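Local coordinates for protein acetaldehyde dehydrogenase (Acetylating) (Geobacillus thermoglucosidasius, PDB 5J78) that probably catalyses the NAD-dependent, coenzyme A-acylating oxidation of acetaldehyde to acetyl-CoA, at residues Arg75-Ala80 with Gly87-Lys92; Tyr371-Lys374 with Glu378-Glu381. All blocks are in the same frame, centred on the assembly; numbering follows the deposited sequence. Where two conformers were deposited one is given.

Interaction 1. Residues Arg75-Ala80 with Gly87-Lys92; sequences RLAAMA and GNVEDK. With ACT (acetate ion), chain I.
Ala77 and Ala80 meet Val89 and Lys92 at the junction of two consecutive helices, 55-84 and 89-107, where the first ends and the second starts after a short link. Small side chains let the backbones close in: the CA atoms of Ala77 and Lys92 are 4.9 Å apart. The methyl of Ala77 touches the second helix at two points, the carbonyl O of Val89 and, 3.6 Å from Ala77 CB, the CB of Lys92. Val89 reaches back with one branch: CG1, anti to its own backbone N (chi1 -177°), lies 3.9 Å from Ala77 CB and also borders the backbone of Ala78. One turn further along the first helix, Ala80 CB rests against the aliphatic part of Lys92, 3.7 Å from its CD.

The lysine chain runs extended as far as CE and then bends at chi4 (-67°), bringing NZ to a bound acetate, probably from the crystallisation liquor, with 3.1 Å between Lys92 NZ and acetate O. The same amine forms a salt bridge with Asp268, while Ser145 and Lys95 also bind the acetate. A leucine in place of this lysine would probably leave Asp268 without its cationic mate and the acetate with one donor fewer.

Asn88 is the N-cap of the second helix. Its OD1 accepts from Asp91 N at 2.9 Å with an N-H...O angle of 165°, and its ND2 donates back to Asp91 OD2, meeting that oxygen from above the carboxylate plane. Asp91 OD2 and Asn88 N are further tied to Asp268, so this one aspartate links cap and lysine. Around the junction, Leu76 packs on helices 143-156 and 170-186, and Ala80 on Pro143 at the start of the former.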
loop_
_atom_site.group_PDB
_atom_site.type_symbol
_atom_site.label_atom_id
_atom_site.label_comp_id
_atom_site.label_asym_id
_atom_site.label_seq_id
_atom_site.Cartn_x
_atom_site.Cartn_y
_atom_site.Cartn_z
ATOM N N ARG A 75 -1.587 -35.082 -26.048
ATOM C CA ARG A 75 -0.416 -35.036 -25.185
ATOM C C ARG A 75 -0.533 -33.926 -24.136
ATOM O O ARG A 75 -0.194 -34.136 -22.970
ATOM C CB ARG A 75 0.863 -34.875 -26.014
ATOM C CG ARG A 75 1.433 -36.220 -26.518
ATOM C CD ARG A 75 2.732 -36.083 -27.268
ATOM N NE ARG A 75 2.518 -35.601 -28.625
ATOM C CZ ARG A 75 2.056 -36.347 -29.619
ATOM N NH1 ARG A 75 1.756 -37.628 -29.427
ATOM N NH2 ARG A 75 1.887 -35.806 -30.808
ATOM N N LEU A 76 -1.031 -32.760 -24.542
ATOM C CA LEU A 76 -1.299 -31.694 -23.586
ATOM C C LEU A 76 -2.394 -32.117 -22.621
ATOM O O LEU A 76 -2.315 -31.834 -21.425
ATOM C CB LEU A 76 -1.703 -30.398 -24.295
ATOM C CG LEU A 76 -0.597 -29.784 -25.160
ATOM C CD1 LEU A 76 -1.106 -28.647 -26.051
ATOM C CD2 LEU A 76 0.517 -29.262 -24.270
ATOM N N ALA A 77 -3.436 -32.763 -23.133
ATOM C CA ALA A 77 -4.492 -33.233 -22.261
ATOM C C ALA A 77 -3.900 -34.095 -21.130
ATOM O O ALA A 77 -4.216 -33.889 -19.951
ATOM C CB ALA A 77 -5.544 -34.018 -23.053
ATOM N N ALA A 78 -3.018 -35.031 -21.490
ATOM C CA ALA A 78 -2.449 -35.979 -20.524
ATOM C C ALA A 78 -1.594 -35.271 -19.479
ATOM O O ALA A 78 -1.704 -35.546 -18.286
ATOM C CB ALA A 78 -1.620 -37.050 -21.257
ATOM N N MET A 79 -0.746 -34.357 -19.925
ATOM C CA MET A 79 0.039 -33.557 -18.988
ATOM C C MET A 79 -0.839 -32.813 -17.982
ATOM O O MET A 79 -0.526 -32.761 -16.791
ATOM C CB MET A 79 0.916 -32.552 -19.740
ATOM C CG MET A 79 2.088 -33.168 -20.469
ATOM S SD MET A 79 3.086 -31.912 -21.303
ATOM C CE MET A 79 3.884 -31.191 -19.874
ATOM N N ALA A 80 -1.965 -32.279 -18.443
ATOM C CA ALA A 80 -2.803 -31.454 -17.582
ATOM C C ALA A 80 -3.531 -32.305 -16.537
ATOM O O ALA A 80 -3.599 -31.934 -15.354
ATOM C CB ALA A 80 -3.802 -30.643 -18.429
ATOM N N GLY A 87 -10.105 -33.651 -13.893
ATOM C CA GLY A 87 -10.672 -34.072 -15.157
ATOM C C GLY A 87 -10.153 -35.402 -15.697
ATOM O O GLY A 87 -9.621 -36.214 -14.948
ATOM N N ASN A 88 -10.316 -35.615 -17.006
ATOM C CA ASN A 88 -9.886 -36.844 -17.682
ATOM C C ASN A 88 -9.375 -36.539 -19.078
ATOM O O ASN A 88 -9.747 -35.527 -19.665
ATOM C CB ASN A 88 -11.033 -37.847 -17.770
ATOM C CG ASN A 88 -12.179 -37.341 -18.614
ATOM O OD1 ASN A 88 -12.057 -37.226 -19.833
ATOM N ND2 ASN A 88 -13.297 -37.023 -17.975
ATOM N N VAL A 89 -8.553 -37.432 -19.622
ATOM C CA VAL A 89 -7.784 -37.144 -20.824
ATOM C C VAL A 89 -8.627 -37.014 -22.102
ATOM O O VAL A 89 -8.318 -36.213 -22.958
ATOM C CB VAL A 89 -6.708 -38.210 -21.040
ATOM C CG1 VAL A 89 -5.834 -37.876 -22.267
ATOM C CG2 VAL A 89 -5.828 -38.287 -19.816
ATOM N N GLU A 90 -9.679 -37.814 -22.207
ATOM C CA GLU A 90 -10.596 -37.759 -23.342
ATOM C C GLU A 90 -11.210 -36.353 -23.488
ATOM O O GLU A 90 -11.159 -35.718 -24.554
ATOM C CB GLU A 90 -11.691 -38.823 -23.149
ATOM C CG GLU A 90 -12.492 -39.196 -24.392
ATOM C CD GLU A 90 -13.368 -40.431 -24.177
ATOM O OE1 GLU A 90 -13.107 -41.213 -23.233
ATOM O OE2 GLU A 90 -14.326 -40.617 -24.955
ATOM N N ASP A 91 -11.772 -35.862 -22.396
ATOM C CA ASP A 91 -12.491 -34.594 -22.407
ATOM C C ASP A 91 -11.481 -33.442 -22.537
ATOM O O ASP A 91 -11.718 -32.498 -23.293
ATOM C CB ASP A 91 -13.371 -34.477 -21.158
ATOM C CG ASP A 91 -14.510 -35.530 -21.135
ATOM O OD1 ASP A 91 -14.733 -36.190 -22.177
ATOM O OD2 ASP A 91 -15.194 -35.687 -20.096
ATOM N N LYS A 92 -10.326 -33.542 -21.888
ATOM C CA LYS A 92 -9.325 -32.478 -22.023
ATOM C C LYS A 92 -8.828 -32.407 -23.460
ATOM O O LYS A 92 -8.526 -31.306 -23.965
ATOM C CB LYS A 92 -8.164 -32.662 -21.051
ATOM C CG LYS A 92 -8.516 -32.246 -19.607
ATOM C CD LYS A 92 -7.289 -31.836 -18.801
ATOM C CE LYS A 92 -7.571 -31.595 -17.330
ATOM N NZ LYS A 92 -8.422 -30.420 -17.057
HETATM C C ACT I . -7.484 -28.348 -20.521
HETATM O O ACT I . -8.138 -28.570 -19.486
HETATM O OXT ACT I . -7.320 -27.184 -20.849
HETATM C CH3 ACT I . -6.954 -29.452 -21.379
#

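Interaction 2. Residues Tyr371-Lys374 with Glu378-Glu381; sequences YIVK and EASE. Unlike the reference sequence in segment 371-374: Ile372 (reference Thr).
Glu378 reaches from the first part of helix 376-388 back to the end of strand 367-373, and its side chain carries most of the contact with Val373 and Lys374. At its base, Glu378 CB stands 4.1 Å from Val373 CB. The next carbon, CG, lies anti to the backbone N (chi1 178°), which directs the chain toward the strand; there Glu378 CG comes within 3.8 Å of Val373 CB and also meets CG1 of that valine. Beyond CG the chain stays extended, and CD arrives beside Val373 CA and the amide of Lys374.

Strand 367-373 belongs to the seven-stranded parallel sheet, between strands 345-349 and 276-282, and the tight strand-to-helix turn opens the beta-alpha-beta connection through helix 376-388 to strand 395-399. At this turn Glu378 OE2 takes the N-H of Lys374, with 2.6 Å between Lys374 N and Glu378 OE2 and an N-H...O angle of 155°; the donor approaches nearly in line with the C-O bond.

The same oxygen is flanked by the aliphatic chain of Lys374: the bend at chi2 brings Lys374 CD within 3.3 Å of Glu378 OE2, and that at chi3 lays Lys374 CE alongside, 3.4 Å from Glu378 OE2. The ammonium stays at 4.1 Å, Lys374 NZ to Glu378 OE2, beyond salt-bridge range, although its charge is likely to favour the ionised carboxylate. Deeper in, Val373 CG2 touches the methyl of Ala379, while Leu382 packs on the same valine.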
loop_
_atom_site.group_PDB
_atom_site.type_symbol
_atom_site.label_atom_id
_atom_site.label_comp_id
_atom_site.label_asym_id
_atom_site.label_seq_id
_atom_site.Cartn_x
_atom_site.Cartn_y
_atom_site.Cartn_z
ATOM N N TYR A 371 -33.626 -28.729 -7.600
ATOM C CA TYR A 371 -34.681 -27.925 -6.981
ATOM C C TYR A 371 -35.987 -28.151 -7.706
ATOM O O TYR A 371 -36.044 -28.123 -8.942
ATOM C CB TYR A 371 -34.356 -26.427 -7.001
ATOM C CG TYR A 371 -33.181 -25.994 -6.158
ATOM C CD1 TYR A 371 -31.885 -26.054 -6.657
ATOM C CD2 TYR A 371 -33.369 -25.484 -4.883
ATOM C CE1 TYR A 371 -30.800 -25.637 -5.889
ATOM C CE2 TYR A 371 -32.297 -25.064 -4.112
ATOM C CZ TYR A 371 -31.014 -25.145 -4.621
ATOM O OH TYR A 371 -29.941 -24.739 -3.853
ATOM N N ILE A 372 -37.034 -28.353 -6.911
ATOM C CA ILE A 372 -38.407 -28.464 -7.403
ATOM C C ILE A 372 -39.076 -27.098 -7.395
ATOM O O ILE A 372 -39.003 -26.382 -6.397
ATOM C CB ILE A 372 -39.280 -29.403 -6.525
ATOM C CG1 ILE A 372 -38.459 -30.526 -5.880
ATOM C CG2 ILE A 372 -40.448 -29.965 -7.343
ATOM C CD1 ILE A 372 -37.958 -31.508 -6.831
ATOM N N VAL A 373 -39.745 -26.743 -8.483
ATOM C CA VAL A 373 -40.417 -25.449 -8.548
ATOM C C VAL A 373 -41.795 -25.651 -9.124
ATOM O O VAL A 373 -42.027 -26.625 -9.840
ATOM C CB VAL A 373 -39.636 -24.422 -9.397
ATOM C CG1 VAL A 373 -38.212 -24.301 -8.890
ATOM C CG2 VAL A 373 -39.661 -24.785 -10.882
ATOM N N LYS A 374 -42.708 -24.732 -8.820
ATOM C CA LYS A 374 -44.096 -24.861 -9.270
ATOM C C LYS A 374 -44.245 -24.392 -10.712
ATOM O O LYS A 374 -44.961 -25.016 -11.508
ATOM C CB LYS A 374 -45.026 -24.079 -8.349
ATOM C CG LYS A 374 -45.516 -24.853 -7.123
ATOM C CD LYS A 374 -44.774 -24.454 -5.844
ATOM C CE LYS A 374 -45.010 -22.983 -5.478
ATOM N NZ LYS A 374 -44.799 -22.704 -4.021
ATOM N N GLU A 378 -41.370 -19.068 -10.065
ATOM C CA GLU A 378 -40.578 -19.582 -8.948
ATOM C C GLU A 378 -39.167 -19.949 -9.416
ATOM O O GLU A 378 -38.190 -19.754 -8.686
ATOM C CB GLU A 378 -41.236 -20.810 -8.301
ATOM C CG GLU A 378 -40.387 -21.393 -7.162
ATOM C CD GLU A 378 -41.088 -22.480 -6.374
ATOM O OE1 GLU A 378 -40.750 -22.646 -5.185
ATOM O OE2 GLU A 378 -41.962 -23.171 -6.940
ATOM N N ALA A 379 -39.080 -20.500 -10.624
ATOM C CA ALA A 379 -37.797 -20.802 -11.256
ATOM C C ALA A 379 -36.913 -19.535 -11.384
ATOM O O ALA A 379 -35.725 -19.564 -11.070
ATOM C CB ALA A 379 -38.033 -21.443 -12.626
ATOM N N SER A 380 -37.497 -18.420 -11.807
ATOM C CA SER A 380 -36.736 -17.175 -11.938
ATOM C C SER A 380 -36.198 -16.652 -10.613
ATOM O O SER A 380 -35.056 -16.202 -10.528
ATOM C CB SER A 380 -37.597 -16.094 -12.574
ATOM O OG SER A 380 -37.895 -16.413 -13.921
ATOM N N GLU A 381 -37.018 -16.713 -9.573
ATOM C CA GLU A 381 -36.600 -16.252 -8.255
ATOM C C GLU A 381 -35.447 -17.102 -7.694
ATOM O O GLU A 381 -34.534 -16.567 -7.062
ATOM C CB GLU A 381 -37.801 -16.257 -7.300
ATOM C CG GLU A 381 -38.942 -15.324 -7.754
ATOM C CD GLU A 381 -40.270 -15.588 -7.042
ATOM O OE1 GLU A 381 -41.177 -14.731 -7.142
ATOM O OE2 GLU A 381 -40.413 -16.649 -6.394
#

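From the N terminus, interaction 1 comes first, closing the short link between helices 55-84 and 89-107, with six residues between its segments. The chain then runs through most of the mixed sheet, which strand 461-468 joins later, and much of the seven-stranded parallel sheet before interaction 2 closes a shorter loop between strand 367-373 and helix 376-388, with three residues between its segments, two of them already in the helix. The two are in series, neither nested nor crossed. The centres of interactions 1 and 2 lie about 37 Å apart, and they do not touch. Residues 75-80 and 87-92 join two consecutive helices, whereas 371-374 and 378-381 fasten a helix to its preceding strand.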